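Side-chain contacts in MutT/nudix family protein (Shewanella oneidensis, PDB 3GZ5), which probably serves as an ADP-ribose-dependent transcriptional regulator of NAD metabolism, combining a Nudix domain with a DNA-binding winged-helix domain: residues D65-L68 with E69-V72; V93-N96 with S97-A100. All blocks are in the same frame, centred on the assembly; numbering follows the deposited sequence.

In the fold
Both interactions belong to the Nudix domain and come one after the other along the chain: residues 65-72 lead into helix 68-80, whereas strand 86-95, the next element, runs out through residues 93-100. Within one subunit they stand apart, with centres about 22 Å and nearest atoms about 11 Å from each other. The mixed sheet relates them, since helix 68-80 packs on its strands 22-33 and 104-112, while strand 86-95 pairs with 104-112. The dimer brings the two regions together: E66 and S67 of interaction 1 pack on N96 and N95 of the second subunit. The helix start and the hairpin end are therefore both parts of the subunit interface.

Interaction 1. Residues D65-L68 with E69-V72; sequences DESL and EQTV
D65 lays its carboxylate across the side chain of T71 at about a right angle, with D65 OD2 2.9 Å from T71 OG1. T71 OG1 also lies 3.1 Å from S67 O, and which of the two oxygens takes the hydroxyl proton is not settled. Because T71 OG1 stands beside its own backbone N (chi1 -57°), the hydroxyl faces S67 O, the carbonyl oxygen that accepts from T71 N at 3.1 Å, a bond of 160° at the hydrogen. S67 is the N-cap: its OG accepts from Q70 N over 3.2 Å, and the 169° angle makes this bond nearly straight. Held between its backbone N and carbonyl carbon, S67 OG also touches Q70 CG at 3.4 Å. The next rung, V72 N to L68 O at 3.0 Å, continues the helical pattern. The main partner of D65 OD2 is R74, by a salt bridge, and it also accepts from D61 N; both probably help fix the carboxylate beside the cap. This is the start of helix 68-80, which corresponds to the helix of the Nudix motif. L68, T71 and V72 pack on V25 of strand 22-33, L68 and V72 also reach Y109 of strand 104-112, and D65 O accepts from W103 NE1 of the second subunit.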
loop_
_atom_site.group_PDB
_atom_site.type_symbol
_atom_site.label_atom_id
_atom_site.label_comp_id
_atom_site.label_asym_id
_atom_site.label_seq_id
_atom_site.Cartn_x
_atom_site.Cartn_y
_atom_site.Cartn_z
ATOM N N ASP B 65 22.107 -5.057 5.852
ATOM C CA ASP B 65 20.728 -5.126 5.351
ATOM C C ASP B 65 20.675 -5.911 4.053
ATOM O O ASP B 65 21.363 -5.562 3.091
ATOM C CB ASP B 65 20.167 -3.729 5.056
ATOM C CG ASP B 65 20.284 -2.776 6.208
ATOM O OD1 ASP B 65 20.352 -3.198 7.374
ATOM O OD2 ASP B 65 20.289 -1.562 5.940
ATOM N N GLU B 66 19.836 -6.942 4.005
ATOM C CA GLU B 66 19.637 -7.726 2.779
ATOM C C GLU B 66 18.319 -7.368 2.055
ATOM O O GLU B 66 18.120 -7.732 0.901
ATOM C CB GLU B 66 19.676 -9.218 3.098
ATOM C CG GLU B 66 20.898 -9.606 3.935
ATOM C CD GLU B 66 21.237 -11.081 3.843
ATOM O OE1 GLU B 66 22.159 -11.418 3.059
ATOM O OE2 GLU B 66 20.580 -11.899 4.542
ATOM N N SER B 67 17.427 -6.662 2.746
ATOM C CA SER B 67 16.166 -6.188 2.175
ATOM C C SER B 67 15.786 -4.849 2.833
ATOM O O SER B 67 16.374 -4.461 3.850
ATOM C CB SER B 67 15.048 -7.202 2.415
ATOM O OG SER B 67 14.755 -7.198 3.804
ATOM N N LEU B 68 14.796 -4.166 2.262
ATOM C CA LEU B 68 14.257 -2.938 2.858
ATOM C C LEU B 68 13.639 -3.154 4.235
ATOM O O LEU B 68 13.813 -2.325 5.112
ATOM C CB LEU B 68 13.251 -2.300 1.923
ATOM C CG LEU B 68 13.833 -1.746 0.618
ATOM C CD1 LEU B 68 12.677 -1.327 -0.239
ATOM C CD2 LEU B 68 14.840 -0.586 0.896
ATOM N N GLU B 69 12.949 -4.271 4.440
ATOM C CA GLU B 69 12.443 -4.606 5.769
ATOM C C GLU B 69 13.562 -4.745 6.806
ATOM O O GLU B 69 13.428 -4.264 7.943
ATOM C CB GLU B 69 11.553 -5.863 5.750
ATOM C CG GLU B 69 10.819 -6.096 7.061
ATOM C CD GLU B 69 10.048 -7.410 7.091
ATOM O OE1 GLU B 69 10.517 -8.363 7.747
ATOM O OE2 GLU B 69 8.976 -7.495 6.455
ATOM N N GLN B 70 14.652 -5.417 6.445
ATOM C CA GLN B 70 15.795 -5.509 7.368
ATOM C C GLN B 70 16.344 -4.107 7.672
ATOM O O GLN B 70 16.654 -3.783 8.801
ATOM C CB GLN B 70 16.859 -6.454 6.823
ATOM C CG GLN B 70 16.339 -7.891 6.723
ATOM C CD GLN B 70 17.407 -8.962 6.456
ATOM O OE1 GLN B 70 17.096 -10.168 6.402
ATOM N NE2 GLN B 70 18.650 -8.541 6.282
ATOM N N THR B 71 16.400 -3.245 6.666
ATOM C CA THR B 71 16.781 -1.862 6.897
ATOM C C THR B 71 15.906 -1.173 7.970
ATOM O O THR B 71 16.433 -0.650 8.936
ATOM C CB THR B 71 16.780 -1.065 5.595
ATOM O OG1 THR B 71 17.664 -1.717 4.654
ATOM C CG2 THR B 71 17.234 0.385 5.865
ATOM N N VAL B 72 14.586 -1.216 7.812
ATOM C CA VAL B 72 13.691 -0.532 8.744
ATOM C C VAL B 72 13.640 -1.172 10.147
ATOM O O VAL B 72 13.451 -0.470 11.130
ATOM C CB VAL B 72 12.258 -0.300 8.131
ATOM C CG1 VAL B 72 11.438 -1.600 8.062
ATOM C CG2 VAL B 72 11.521 0.822 8.892
HETATM O O HOH W 1 19.492 -5.161 9.025
#

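Interaction 2. Residues V93-N96 with S97-A100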
loop_
_atom_site.group_PDB
_atom_site.type_symbol
_atom_site.label_atom_id
_atom_site.label_comp_id
_atom_site.label_asym_id
_atom_site.label_seq_id
_atom_site.Cartn_x
_atom_site.Cartn_y
_atom_site.Cartn_z
ATOM N N VAL B 93 7.733 8.049 -0.784
ATOM C CA VAL B 93 7.627 9.419 -1.290
ATOM C C VAL B 93 8.948 9.830 -1.940
ATOM O O VAL B 93 10.032 9.599 -1.379
ATOM C CB VAL B 93 7.209 10.409 -0.183
ATOM C CG1 VAL B 93 7.123 11.820 -0.741
ATOM C CG2 VAL B 93 5.816 10.030 0.346
ATOM N N GLY B 94 8.857 10.445 -3.115
ATOM C CA GLY B 94 10.063 10.902 -3.799
ATOM C C GLY B 94 9.771 12.035 -4.748
ATOM O O GLY B 94 8.915 11.909 -5.607
ATOM N N ASN B 95 10.481 13.143 -4.567
ATOM C CA ASN B 95 10.352 14.334 -5.386
ATOM C C ASN B 95 11.530 15.290 -5.123
ATOM O O ASN B 95 12.419 15.001 -4.291
ATOM C CB ASN B 95 9.002 15.026 -5.117
ATOM C CG ASN B 95 8.834 15.442 -3.659
ATOM O OD1 ASN B 95 7.867 15.077 -2.995
ATOM N ND2 ASN B 95 9.790 16.188 -3.155
ATOM N N ASN B 96 11.507 16.441 -5.805
ATOM C CA ASN B 96 12.656 17.333 -5.864
ATOM C C ASN B 96 12.535 18.518 -4.902
ATOM O O ASN B 96 13.390 19.409 -4.884
ATOM C CB ASN B 96 12.928 17.797 -7.317
ATOM C CG ASN B 96 11.814 18.676 -7.907
ATOM O OD1 ASN B 96 10.740 18.851 -7.328
ATOM N ND2 ASN B 96 12.084 19.233 -9.088
ATOM N N SER B 97 11.493 18.491 -4.078
ATOM C CA SER B 97 11.153 19.613 -3.233
ATOM C C SER B 97 11.106 19.286 -1.741
ATOM O O SER B 97 11.233 20.186 -0.927
ATOM C CB SER B 97 9.804 20.164 -3.661
ATOM O OG SER B 97 8.756 19.344 -3.167
ATOM N N ARG B 98 10.908 18.017 -1.373
ATOM C CA ARG B 98 10.750 17.641 0.040
ATOM C C ARG B 98 12.052 17.788 0.825
ATOM O O ARG B 98 12.046 17.833 2.053
ATOM C CB ARG B 98 10.193 16.203 0.190
ATOM C CG ARG B 98 11.087 15.085 -0.369
ATOM C CD ARG B 98 10.395 13.696 -0.324
ATOM N NE ARG B 98 10.159 13.209 1.037
ATOM C CZ ARG B 98 11.089 12.655 1.806
ATOM N NH1 ARG B 98 12.333 12.523 1.357
ATOM N NH2 ARG B 98 10.790 12.252 3.029
ATOM N N ASP B 99 13.170 17.827 0.113
ATOM C CA ASP B 99 14.472 17.867 0.766
ATOM C C ASP B 99 15.394 18.849 0.055
ATOM O O ASP B 99 15.520 18.850 -1.181
ATOM C CB ASP B 99 15.082 16.465 0.869
ATOM C CG ASP B 99 16.421 16.454 1.574
ATOM O OD1 ASP B 99 16.759 15.414 2.186
ATOM O OD2 ASP B 99 17.143 17.468 1.505
ATOM N N ALA B 100 16.010 19.699 0.870
ATOM C CA ALA B 100 16.787 20.832 0.392
ATOM C C ALA B 100 18.105 20.392 -0.219
ATOM O O ALA B 100 18.616 21.047 -1.125
ATOM C CB ALA B 100 17.023 21.826 1.534
#
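V93 meets R98 through one methyl: V93 CG1 lies 3.8 Å from both CD and NE of R98, the two side chains running obliquely past each other. With CG1 anti to the backbone N (chi1 179°), this methyl rests against the CD-NE part of R98, while V93 O stands over one face of the guanidinium, 4.5 Å from R98 CZ. At G94 the backbone passes more loosely, G94 CA being 4.5 Å from R98 CD. N95 then folds its amide into the bend of the chain. N95 CG is 3.9 Å from S97 OG and 4.0 Å from R98 CG, and the end of the amide comes up to the backbone nitrogens of S97 and R98. N95 and R98 cross at about a right angle: the amide meets CB, CG and CD of R98, its plane turned 59° from the guanidinium. N96 brings the chain round the turn and packs on W103 of the same chain and on E66 of the second subunit.

Returning toward V93, R98 bends at chi3 (-66°), which brings its guanidinium back beside the strand. There D144, by a salt bridge to NH2, and S104 OG of strand 104-112, by a hydrogen bond with NH1, hold the group. D99 OD2 accepts from R101 N further along the loop. The contact forms the start of the connection in the antiparallel beta hairpin 86-95/104-112, whose backbone pairs here are V93 with T106 and N95 with S104, while G94 makes backbone hydrogen bonds to the second subunit.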